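Local coordinates for putative isomerase YbhH (Escherichia coli, PDB 6OTV), which probably acts as an isomerase of the PrpF family, although the substrate it works on is not established, at residues V187-I192 with E228-Q233; M196-I201 with A282-S287; E204-T209 with K221-R226; A215-D220 with N264-M269; N307-I310 with G315-D318. All coordinates share one frame; numbering follows the deposited sequence.

Contact 1: V187-I192 with E228-Q233; sequences VPVTCI and ESIRLQ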
# COMPACT_ATOMS: atom_id res chain seq x y z
N VAL A 187 37.59 6.79 7.60
CA VAL A 187 36.51 7.68 8.02
C VAL A 187 35.30 6.81 8.35
O VAL A 187 34.79 6.11 7.48
CB VAL A 187 36.15 8.72 6.95
CG1 VAL A 187 35.01 9.60 7.43
CG2 VAL A 187 37.37 9.56 6.59
N PRO A 188 34.80 6.82 9.59
CA PRO A 188 33.60 6.05 9.92
C PRO A 188 32.36 6.69 9.30
O PRO A 188 32.05 7.85 9.57
CB PRO A 188 33.55 6.09 11.45
CG PRO A 188 34.26 7.36 11.80
CD PRO A 188 35.33 7.54 10.76
N VAL A 189 31.67 5.93 8.45
CA VAL A 189 30.47 6.41 7.77
C VAL A 189 29.34 5.40 7.99
O VAL A 189 29.54 4.32 8.53
CB VAL A 189 30.70 6.65 6.26
CG1 VAL A 189 31.87 7.59 6.04
CG2 VAL A 189 30.90 5.32 5.54
N THR A 190 28.15 5.79 7.55
CA THR A 190 26.98 4.92 7.59
C THR A 190 26.30 4.92 6.23
O THR A 190 25.97 5.98 5.69
CB THR A 190 25.98 5.35 8.68
OG1 THR A 190 26.48 4.97 9.96
CG2 THR A 190 24.62 4.71 8.45
N CYS A 191 26.10 3.73 5.68
CA CYS A 191 25.40 3.55 4.41
C CYS A 191 23.98 3.09 4.71
O CYS A 191 23.78 2.00 5.27
CB CYS A 191 26.13 2.55 3.52
SG CYS A 191 27.81 3.05 3.10
N ILE A 192 23.00 3.91 4.34
CA ILE A 192 21.60 3.62 4.62
C ILE A 192 20.76 3.98 3.41
O ILE A 192 21.06 4.94 2.68
CB ILE A 192 21.12 4.36 5.89
CG1 ILE A 192 19.71 3.91 6.30
CG2 ILE A 192 21.15 5.86 5.69
CD1 ILE A 192 19.24 4.49 7.61
N GLU A 228 34.21 12.45 -2.91
CA GLU A 228 34.00 11.54 -4.03
C GLU A 228 34.68 10.19 -3.80
O GLU A 228 34.11 9.15 -4.14
CB GLU A 228 34.51 12.18 -5.33
CG GLU A 228 33.50 13.06 -6.02
CD GLU A 228 32.32 12.28 -6.57
OE1 GLU A 228 32.50 11.08 -6.89
OE2 GLU A 228 31.22 12.85 -6.68
N SER A 229 35.88 10.20 -3.23
CA SER A 229 36.57 8.95 -2.92
C SER A 229 35.71 8.05 -2.04
O SER A 229 35.67 6.83 -2.23
CB SER A 229 37.91 9.24 -2.24
OG SER A 229 38.48 8.05 -1.73
N ILE A 230 35.01 8.64 -1.07
CA ILE A 230 34.15 7.85 -0.19
C ILE A 230 32.85 7.47 -0.89
O ILE A 230 32.32 6.38 -0.66
CB ILE A 230 33.89 8.62 1.11
CG1 ILE A 230 35.21 9.09 1.73
CG2 ILE A 230 33.12 7.76 2.10
CD1 ILE A 230 35.04 9.96 2.95
N ARG A 231 32.33 8.34 -1.77
CA ARG A 231 31.06 8.05 -2.42
C ARG A 231 31.19 6.91 -3.42
O ARG A 231 30.37 5.98 -3.43
CB ARG A 231 30.51 9.30 -3.11
CG ARG A 231 29.12 9.08 -3.69
CD ARG A 231 28.63 10.29 -4.45
NE ARG A 231 29.22 10.40 -5.78
CZ ARG A 231 28.70 9.86 -6.87
NH1 ARG A 231 27.57 9.17 -6.81
NH2 ARG A 231 29.31 10.01 -8.04
N LEU A 232 32.20 6.98 -4.29
CA LEU A 232 32.44 5.88 -5.23
C LEU A 232 32.67 4.57 -4.48
O LEU A 232 32.18 3.52 -4.90
CB LEU A 232 33.63 6.21 -6.12
CG LEU A 232 33.61 7.53 -6.90
CD1 LEU A 232 34.93 7.75 -7.61
CD2 LEU A 232 32.46 7.57 -7.88
N GLN A 233 33.39 4.63 -3.36
CA GLN A 233 33.64 3.43 -2.58
C GLN A 233 32.37 2.94 -1.89
O GLN A 233 32.14 1.73 -1.79
CB GLN A 233 34.74 3.71 -1.55
CG GLN A 233 35.80 2.63 -1.45
CD GLN A 233 36.98 3.05 -0.59
OE1 GLN A 233 37.36 4.23 -0.57
NE2 GLN A 233 37.57 2.10 0.13
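No flat group takes part where Val187 and Val189 meet Ile230. Beside Ile230 on the helix, the guanidinium of Arg231 has the carboxyl carbon of Glu228 at its edge, in plane. The salt bridge between Arg231 NE and Glu228 OE2 is long, at 3.3 Å. Arg231 NE meets Glu228 OE2 from above the carboxylate plane, and that oxygen is tilted from the guanidinium plane. Arg231 NH2 also bonds to Val243 O.

The contact itself is apolar, light and buried. Ile230 reaches across with two branches. Its CG2, anti to the backbone N (CG1 at chi1 -52°), comes to 4.1 Å from Val189 CG1. Its extended CG1 arm carries CD1 to 4.3 Å from Val187 CB.

Here helix 221-237 lies against strand 187-193 within the PrpF chain, a member of the diaminopimelate epimerase clan. Val187 and Val189, two apart on the strand, both turn their CB toward the helix. Val189 and Ile230 side chains run at a slant to one another. Phe184 also packs on Val189, and Ile201 of strand 197-202 touches both valines.

Contact 2: M196-I201 with A282-S287; sequences MPVVII and AIAISS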
# COMPACT_ATOMS: atom_id res chain seq x y z
N MET A 196 16.07 7.39 0.14
CA MET A 196 17.19 7.80 -0.70
C MET A 196 18.44 7.09 -0.22
O MET A 196 18.71 7.06 0.99
CB MET A 196 17.37 9.32 -0.65
CG MET A 196 18.58 9.84 -1.41
SD MET A 196 18.44 9.64 -3.20
CE MET A 196 17.05 10.70 -3.55
N PRO A 197 19.22 6.48 -1.11
CA PRO A 197 20.53 5.95 -0.71
C PRO A 197 21.49 7.09 -0.40
O PRO A 197 21.76 7.93 -1.25
CB PRO A 197 20.99 5.15 -1.95
CG PRO A 197 19.75 4.96 -2.77
CD PRO A 197 18.89 6.15 -2.51
N VAL A 198 21.97 7.13 0.84
CA VAL A 198 22.91 8.16 1.27
C VAL A 198 24.06 7.51 2.02
O VAL A 198 23.93 6.42 2.57
CB VAL A 198 22.24 9.24 2.16
CG1 VAL A 198 21.06 9.89 1.44
CG2 VAL A 198 21.81 8.64 3.49
N VAL A 199 25.20 8.20 2.02
CA VAL A 199 26.34 7.84 2.85
C VAL A 199 26.57 8.98 3.83
O VAL A 199 26.83 10.12 3.42
CB VAL A 199 27.59 7.54 2.00
CG1 VAL A 199 27.75 8.56 0.89
CG2 VAL A 199 28.83 7.49 2.88
N ILE A 200 26.44 8.68 5.11
CA ILE A 200 26.48 9.70 6.16
C ILE A 200 27.91 9.81 6.67
O ILE A 200 28.47 8.83 7.18
CB ILE A 200 25.50 9.35 7.29
CG1 ILE A 200 24.08 9.35 6.74
CG2 ILE A 200 25.65 10.31 8.45
CD1 ILE A 200 23.06 8.76 7.67
N ILE A 201 28.50 10.99 6.53
CA ILE A 201 29.90 11.23 6.83
C ILE A 201 29.98 12.34 7.87
O ILE A 201 29.42 13.42 7.64
CB ILE A 201 30.71 11.62 5.58
CG1 ILE A 201 30.45 10.62 4.45
CG2 ILE A 201 32.20 11.70 5.92
CD1 ILE A 201 30.96 11.09 3.10
N ALA A 282 16.12 14.01 4.15
CA ALA A 282 15.71 14.20 5.53
C ALA A 282 15.18 12.90 6.13
O ALA A 282 15.39 12.63 7.32
CB ALA A 282 14.66 15.31 5.62
N ILE A 283 14.49 12.09 5.32
CA ILE A 283 14.01 10.80 5.81
C ILE A 283 15.19 9.91 6.20
O ILE A 283 15.20 9.30 7.27
CB ILE A 283 13.13 10.11 4.74
CG1 ILE A 283 11.99 11.03 4.30
CG2 ILE A 283 12.61 8.78 5.27
CD1 ILE A 283 11.16 11.56 5.44
N ALA A 284 16.20 9.85 5.33
CA ALA A 284 17.34 8.97 5.58
C ALA A 284 18.12 9.40 6.82
O ALA A 284 18.47 8.57 7.66
CB ALA A 284 18.25 8.94 4.35
N ILE A 285 18.41 10.70 6.94
CA ILE A 285 19.21 11.19 8.05
C ILE A 285 18.46 11.01 9.37
O ILE A 285 19.03 10.56 10.37
CB ILE A 285 19.59 12.66 7.82
CG1 ILE A 285 20.43 12.79 6.55
CG2 ILE A 285 20.34 13.21 9.02
CD1 ILE A 285 20.37 14.16 5.93
N SER A 286 17.18 11.38 9.40
CA SER A 286 16.40 11.22 10.62
C SER A 286 16.31 9.75 11.02
O SER A 286 16.32 9.42 12.21
CB SER A 286 15.00 11.82 10.44
OG SER A 286 14.29 11.14 9.42
N SER A 287 16.23 8.85 10.03
CA SER A 287 16.19 7.42 10.32
C SER A 287 17.47 6.95 11.00
O SER A 287 17.42 6.19 11.97
CB SER A 287 15.95 6.62 9.04
OG SER A 287 14.69 6.93 8.48
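Met196 and Ala284 have the closest CA atoms of the two segments, 6.4 Å apart, where strand 197-202 begins beside helix 279-290. Ala284 carries the contact. Its single methyl points at the strand, and CB lies 3.7 Å from Val198 CG2. Val198 CG1 is a little farther from the same CB, at 4.2 Å, so the methyl faces both tips of the valine. The valine torsion (chi1 -57°) puts CG1 beside the backbone N and CG2 between that N and the carbonyl carbon. Both branches can then face the helix.

The same Ala284 CB also rests against the backbone, 3.9 Å from Met196 O. The side chain of Met196 leads away instead, and lies about 3 Å from a bound acetate ion at the nearest atoms. That ion probably comes from the crystallisation liquor.

Farther along the helix, Ser287 OG donates to Ile283 O at 2.7 Å. Ser287 N bonds to the same oxygen from the opposite face of its plane. The bond donated by the hydroxyl stays within the helix. Ile285 of the helix meets Val252 of strand 250-255, while Ala282 leans on strand 315-322. The helix thus lies between strands, in keeping with the central helix of an epimerase-type domain.

The contact is apolar packing, with no polar bond between the segments, so it probably depends on close fit and burial. A small residue at Ala284 lets the helix backbone come close to the strand.

Contact 3: E204-T209 with K221-R226; sequences EYLGKT and KALLAR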
# COMPACT_ATOMS: atom_id res chain seq x y z
N GLU A 204 33.54 16.64 10.67
CA GLU A 204 34.82 16.87 11.34
C GLU A 204 35.89 15.90 10.86
O GLU A 204 37.08 16.24 10.88
CB GLU A 204 34.65 16.78 12.85
CG GLU A 204 33.85 17.92 13.45
CD GLU A 204 33.71 17.82 14.95
OE1 GLU A 204 34.42 17.00 15.57
OE2 GLU A 204 32.88 18.56 15.52
N TYR A 205 35.51 14.69 10.44
CA TYR A 205 36.50 13.75 9.94
C TYR A 205 37.08 14.15 8.59
O TYR A 205 38.10 13.59 8.19
CB TYR A 205 35.91 12.34 9.87
CG TYR A 205 36.09 11.55 11.14
CD1 TYR A 205 35.12 11.54 12.13
CD2 TYR A 205 37.26 10.82 11.36
CE1 TYR A 205 35.29 10.82 13.30
CE2 TYR A 205 37.44 10.10 12.52
CZ TYR A 205 36.46 10.10 13.49
OH TYR A 205 36.65 9.38 14.64
N LEU A 206 36.46 15.10 7.90
CA LEU A 206 37.01 15.66 6.67
C LEU A 206 37.58 17.05 6.88
O LEU A 206 37.76 17.80 5.91
CB LEU A 206 35.95 15.67 5.57
CG LEU A 206 35.38 14.31 5.17
CD1 LEU A 206 34.49 14.45 3.94
CD2 LEU A 206 36.48 13.29 4.93
N GLY A 207 37.86 17.43 8.13
CA GLY A 207 38.44 18.73 8.41
C GLY A 207 37.49 19.89 8.29
O GLY A 207 37.93 21.03 8.10
N LYS A 208 36.18 19.65 8.39
CA LYS A 208 35.17 20.68 8.27
C LYS A 208 34.33 20.74 9.54
O LYS A 208 34.11 19.73 10.21
CB LYS A 208 34.27 20.43 7.05
CG LYS A 208 34.97 20.65 5.72
CD LYS A 208 35.46 22.08 5.61
CE LYS A 208 36.24 22.29 4.33
NZ LYS A 208 36.67 23.71 4.17
N THR A 209 33.86 21.95 9.87
CA THR A 209 32.93 22.08 10.98
C THR A 209 31.56 21.53 10.63
O THR A 209 30.87 20.99 11.50
CB THR A 209 32.80 23.55 11.39
OG1 THR A 209 32.06 24.26 10.38
CG2 THR A 209 34.17 24.19 11.55
N LYS A 221 37.96 22.33 -3.36
CA LYS A 221 38.07 21.22 -4.30
C LYS A 221 38.74 20.00 -3.67
O LYS A 221 38.49 18.87 -4.09
CB LYS A 221 38.83 21.66 -5.55
CG LYS A 221 37.92 22.02 -6.73
CD LYS A 221 36.94 23.13 -6.37
CE LYS A 221 35.90 23.33 -7.46
NZ LYS A 221 35.04 22.13 -7.65
N ALA A 222 39.60 20.22 -2.67
CA ALA A 222 40.20 19.09 -1.97
C ALA A 222 39.15 18.34 -1.15
O ALA A 222 39.21 17.11 -1.03
CB ALA A 222 41.34 19.57 -1.07
N LEU A 223 38.18 19.06 -0.57
CA LEU A 223 37.09 18.40 0.15
C LEU A 223 36.20 17.61 -0.80
O LEU A 223 35.83 16.47 -0.51
CB LEU A 223 36.26 19.43 0.91
CG LEU A 223 34.92 18.93 1.47
CD1 LEU A 223 35.14 17.88 2.55
CD2 LEU A 223 34.08 20.09 1.99
N LEU A 224 35.85 18.21 -1.94
CA LEU A 224 35.01 17.52 -2.91
C LEU A 224 35.68 16.26 -3.44
O LEU A 224 35.00 15.29 -3.80
CB LEU A 224 34.65 18.46 -4.06
CG LEU A 224 33.94 19.76 -3.67
CD1 LEU A 224 33.58 20.56 -4.92
CD2 LEU A 224 32.71 19.48 -2.83
N ALA A 225 37.01 16.25 -3.50
CA ALA A 225 37.72 15.05 -3.91
C ALA A 225 37.64 13.97 -2.83
O ALA A 225 37.39 12.80 -3.14
CB ALA A 225 39.18 15.38 -4.23
N ARG A 226 37.86 14.35 -1.57
CA ARG A 226 37.75 13.39 -0.48
C ARG A 226 36.34 12.83 -0.36
O ARG A 226 36.16 11.65 -0.02
CB ARG A 226 38.19 14.03 0.84
CG ARG A 226 39.69 13.97 1.08
CD ARG A 226 40.05 14.47 2.47
NE ARG A 226 41.39 14.03 2.88
CZ ARG A 226 42.51 14.68 2.60
NH1 ARG A 226 42.48 15.81 1.90
NH2 ARG A 226 43.68 14.20 3.01
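Leu223 reaches from the helix to Leu206 and Lys208. Its CB points toward the loop. From there CG runs anti to the backbone N (chi1 168°), and the two methyls part to separate partners. CD1 takes Leu206, lying 3.8 Å from Leu206 CD1 and equally close to Leu206 CB. CD2 takes the lysine chain, with Lys208 CE at 3.9 Å and Lys208 CG at the same distance.

The two leucine side chains cross at about a right angle. Lys208 comes past Leu223 at a slant. Its chain bends at chi2 (-60°) and then runs straight, so that CG and CE both touch Leu223 CD2 before the chain ends in its ammonium group. That NZ makes a salt bridge with Asp220 OD2. Asp220 is the N-cap of the helix, and its OD1 accepts from Leu223 N. One carboxylate thus holds both the helix start and the lysine that packs on it.

Toward solvent, Leu206 CD2 is 4.5 Å from Arg226 CD, a loose contact.

The loop after strand 197-202 is laid in this way on the first turns of helix 221-237. Leu206 also touches Ile227 and Ile230 on the next turns, and Tyr205 packs on Val187 and Pro188 of strand 187-193.

Contact 4: A215-D220 with N264-M269; sequences AELDAD and NVRYFM
Leu217, Phe268 and Arg266 bury the most surface in this contact. Leu217 is the helix side of it. Its CD1 presses on the aliphatic part of Arg266, 3.6 Å from Arg266 CG and 3.7 Å from Arg266 CD. The two side chains cross at about a right angle. The same methyl sits at the edge of the guanidinium, near its plane. Arg266 bends at chi2 (-61°), which wraps its middle round the leucine methyl and turns the guanidinium back along the strand.

There, NH1 donates twice. It bonds to Val265 O at 2.8 Å, in the guanidinium plane but above that of the carbonyl. It also reaches Asn264 OD1 at 3.1 Å, with a tilt. With NH1 bonded twice and NE bonded to Glu212 O, the buried guanidinium is held in its orientation.

Short helix 214-219 here lies beside strand 263-267 and the residues that follow it. Strand 263-267 pairs with strands 250-255 and 306-312.

Phe268 closes the other end of the contact. Its CZ is 4.2 Å from Leu217 CB, and the approach is oblique. Asp218 OD1 lies near Phe268 CE1, at 4.4 Å, again obliquely, but its polar partner is Cys273 N. Leu224 and Ile227 of the next helix also pack on the Phe268 ring, and Leu223 touches Leu217.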
# COMPACT_ATOMS: atom_id res chain seq x y z
N ALA A 215 28.37 27.51 -0.76
CA ALA A 215 29.34 28.03 -1.72
C ALA A 215 30.77 27.77 -1.25
O ALA A 215 31.63 27.40 -2.06
CB ALA A 215 29.11 29.52 -1.95
N GLU A 216 31.04 27.96 0.04
CA GLU A 216 32.37 27.70 0.57
C GLU A 216 32.74 26.22 0.45
O GLU A 216 33.90 25.88 0.19
CB GLU A 216 32.46 28.15 2.03
CG GLU A 216 32.09 29.60 2.26
CD GLU A 216 31.98 29.94 3.73
OE1 GLU A 216 32.10 29.02 4.57
OE2 GLU A 216 31.77 31.13 4.06
N LEU A 217 31.76 25.33 0.63
CA LEU A 217 32.03 23.91 0.50
C LEU A 217 32.30 23.53 -0.95
O LEU A 217 33.13 22.65 -1.22
CB LEU A 217 30.86 23.10 1.06
CG LEU A 217 30.58 23.28 2.55
CD1 LEU A 217 29.30 22.54 2.93
CD2 LEU A 217 31.75 22.79 3.39
N ASP A 218 31.62 24.17 -1.89
CA ASP A 218 31.85 23.88 -3.30
C ASP A 218 33.21 24.39 -3.77
O ASP A 218 33.79 23.83 -4.71
CB ASP A 218 30.74 24.48 -4.16
CG ASP A 218 29.41 23.79 -3.95
OD1 ASP A 218 29.41 22.59 -3.58
OD2 ASP A 218 28.35 24.43 -4.15
N ALA A 219 33.74 25.44 -3.13
CA ALA A 219 35.04 25.96 -3.52
C ALA A 219 36.18 25.06 -3.07
O ALA A 219 37.21 24.98 -3.74
CB ALA A 219 35.23 27.38 -2.97
N ASP A 220 36.01 24.39 -1.93
CA ASP A 220 37.04 23.48 -1.42
C ASP A 220 37.13 22.25 -2.32
O ASP A 220 36.46 21.25 -2.06
CB ASP A 220 36.74 23.08 0.02
CG ASP A 220 37.93 22.46 0.72
OD1 ASP A 220 38.69 21.70 0.08
OD2 ASP A 220 38.12 22.73 1.92
N ASN A 264 22.74 18.75 12.28
CA ASN A 264 22.97 19.67 11.19
C ASN A 264 23.60 18.91 10.03
O ASN A 264 24.46 18.05 10.23
CB ASN A 264 23.89 20.82 11.62
CG ASN A 264 24.37 21.66 10.46
OD1 ASN A 264 23.64 22.48 9.91
ND2 ASN A 264 25.62 21.44 10.06
N VAL A 265 23.15 19.20 8.80
CA VAL A 265 23.58 18.42 7.65
C VAL A 265 24.00 19.34 6.52
O VAL A 265 23.58 20.50 6.42
CB VAL A 265 22.48 17.45 7.15
CG1 VAL A 265 22.01 16.52 8.28
CG2 VAL A 265 21.31 18.21 6.56
N ARG A 266 24.86 18.81 5.65
CA ARG A 266 25.21 19.42 4.37
C ARG A 266 24.98 18.36 3.30
O ARG A 266 25.69 17.35 3.26
CB ARG A 266 26.66 19.91 4.36
CG ARG A 266 26.90 21.14 5.24
CD ARG A 266 26.06 22.31 4.76
NE ARG A 266 26.24 23.51 5.58
CZ ARG A 266 25.49 23.83 6.64
NH1 ARG A 266 24.50 23.04 7.02
NH2 ARG A 266 25.74 24.94 7.32
N TYR A 267 23.99 18.59 2.45
CA TYR A 267 23.47 17.59 1.53
C TYR A 267 24.10 17.78 0.15
O TYR A 267 23.90 18.82 -0.49
CB TYR A 267 21.95 17.69 1.45
CG TYR A 267 21.24 16.58 0.71
CD1 TYR A 267 21.11 15.32 1.27
CD2 TYR A 267 20.66 16.80 -0.54
CE1 TYR A 267 20.45 14.30 0.60
CE2 TYR A 267 20.00 15.79 -1.21
CZ TYR A 267 19.90 14.54 -0.64
OH TYR A 267 19.24 13.53 -1.31
N PHE A 268 24.85 16.78 -0.31
CA PHE A 268 25.51 16.85 -1.60
C PHE A 268 24.73 16.07 -2.65
O PHE A 268 24.22 14.98 -2.38
CB PHE A 268 26.95 16.33 -1.49
CG PHE A 268 27.88 17.30 -0.82
CD1 PHE A 268 28.61 18.22 -1.56
CD2 PHE A 268 28.01 17.32 0.56
CE1 PHE A 268 29.46 19.12 -0.95
CE2 PHE A 268 28.86 18.22 1.19
CZ PHE A 268 29.58 19.12 0.43
N MET A 269 24.65 16.63 -3.87
CA MET A 269 23.67 16.18 -4.85
C MET A 269 24.22 15.54 -6.13
O MET A 269 23.63 15.76 -7.20
CB MET A 269 22.79 17.36 -5.26
CG MET A 269 22.27 18.20 -4.11
SD MET A 269 21.50 19.73 -4.69
CE MET A 269 22.91 20.58 -5.39

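Contact 5: N307-I310 with G315-D318; sequences NINI and GALD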
# COMPACT_ATOMS: atom_id res chain seq x y z
N ASN A 307 9.51 13.72 17.07
CA ASN A 307 9.90 14.83 16.21
C ASN A 307 11.42 14.94 16.16
O ASN A 307 12.08 15.11 17.19
CB ASN A 307 9.29 16.13 16.71
CG ASN A 307 9.60 17.30 15.80
OD1 ASN A 307 8.88 17.54 14.83
ND2 ASN A 307 10.67 18.02 16.11
N ILE A 308 11.98 14.87 14.96
CA ILE A 308 13.42 14.96 14.74
C ILE A 308 13.67 16.16 13.83
O ILE A 308 13.27 16.15 12.66
CB ILE A 308 14.00 13.68 14.14
CG1 ILE A 308 13.73 12.50 15.08
CG2 ILE A 308 15.48 13.83 13.89
CD1 ILE A 308 14.34 11.21 14.63
N ASN A 309 14.31 17.19 14.37
CA ASN A 309 14.54 18.43 13.64
C ASN A 309 15.91 18.38 12.97
O ASN A 309 16.94 18.21 13.65
CB ASN A 309 14.43 19.62 14.60
CG ASN A 309 14.62 20.95 13.92
OD1 ASN A 309 15.73 21.47 13.84
ND2 ASN A 309 13.52 21.51 13.41
N ILE A 310 15.93 18.49 11.64
CA ILE A 310 17.15 18.42 10.84
C ILE A 310 17.50 19.82 10.37
O ILE A 310 16.73 20.45 9.64
CB ILE A 310 17.00 17.48 9.63
CG1 ILE A 310 16.29 16.18 10.01
CG2 ILE A 310 18.36 17.20 9.00
CD1 ILE A 310 17.08 15.29 10.90
N GLY A 315 17.72 26.65 6.93
CA GLY A 315 16.64 26.50 7.89
C GLY A 315 16.69 25.13 8.55
O GLY A 315 17.75 24.53 8.68
N ALA A 316 15.51 24.66 8.96
CA ALA A 316 15.38 23.36 9.61
C ALA A 316 14.09 22.71 9.16
O ALA A 316 13.15 23.37 8.71
CB ALA A 316 15.41 23.48 11.14
N LEU A 317 14.05 21.38 9.29
CA LEU A 317 12.91 20.59 8.83
C LEU A 317 12.57 19.56 9.89
O LEU A 317 13.47 18.88 10.41
CB LEU A 317 13.23 19.91 7.49
CG LEU A 317 12.09 19.33 6.66
CD1 LEU A 317 11.95 17.84 6.91
CD2 LEU A 317 10.77 20.04 6.93
N ASP A 318 11.29 19.46 10.23
CA ASP A 318 10.82 18.49 11.21
C ASP A 318 10.40 17.20 10.51
O ASP A 318 9.61 17.23 9.56
CB ASP A 318 9.64 19.05 12.01
CG ASP A 318 10.08 20.02 13.09
OD1 ASP A 318 11.08 19.74 13.78
OD2 ASP A 318 9.40 21.06 13.26
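Asn309 turns the OD1 and ND2 end of its amide to the methyl of Ala316, with Asn309 OD1 3.4 Å from Ala316 CB. The amide nitrogen also serves the acid. Asn309 ND2 donates to Asp318 OD1 at 3.0 Å, nearly straight at 167°, with the oxygen in the amide plane. Asn307 ND2 donates to the same Asp318 OD1 at 2.9 Å, less straight. Both asparagines hold CG anti to the backbone N, which brings both amides to the acid. Each amide plane stands some 65° from the carboxylate. The two N-H groups reach OD1 from opposite faces of the carboxylate plane.

The backbone frames this. Strands 306-312 and 315-322 form a beta hairpin and run antiparallel. Ile310 and Leu317 make a hydrogen-bonded pair: Ile310 N reaches Leu317 O at 2.8 Å, and Leu317 N reaches Ile310 O at 2.9 Å. Asn309 and Asp318 make the neighbouring non-hydrogen-bonded pair. CA-H...O contacts add to the pairing, with Ala316 CA 3.2 Å from Ile310 O.

On the face of Ile310 and Leu317 the packing is largely apolar. Ile310 meets Ile263 and Val265 of the next strand, and Ser286 and Ala282 of helix 279-290 pack on this face. Gly315 has backbone angles that only glycine takes readily, at the start of the returning strand.

The face of Ile310 and Leu317 is thus buried, and that of Asn309 and Asp318 is polar. With two N-H donors on one oxygen, the carboxylate of Asp318 is held in place, and its charged form would probably be favoured.

In the fold
Contacts 1 and 2 are joined through the pairing of strands 187-193 and 197-202. Their centres are about 12 Å apart, and Thr190 O lies 2.8 Å from Ile200 N. Contact 3 shares helix 221-237 with contact 1. Contact 4, centred about 10 Å from contact 3, involves helix 214-219, which directly precedes helix 221-237. Contact 4 meets contact 2 where Ile285 CD1 lies 3.7 Å from Val265 CG1. Contact 5 packs on the helix of contact 2, with Ala282 CB 3.9 Å from Leu317 CD1. Contacts 1 and 5 do not touch, and their centres are about 24 Å apart. A bound acetate sits beside Met196 of contact 2, though no active site is established here.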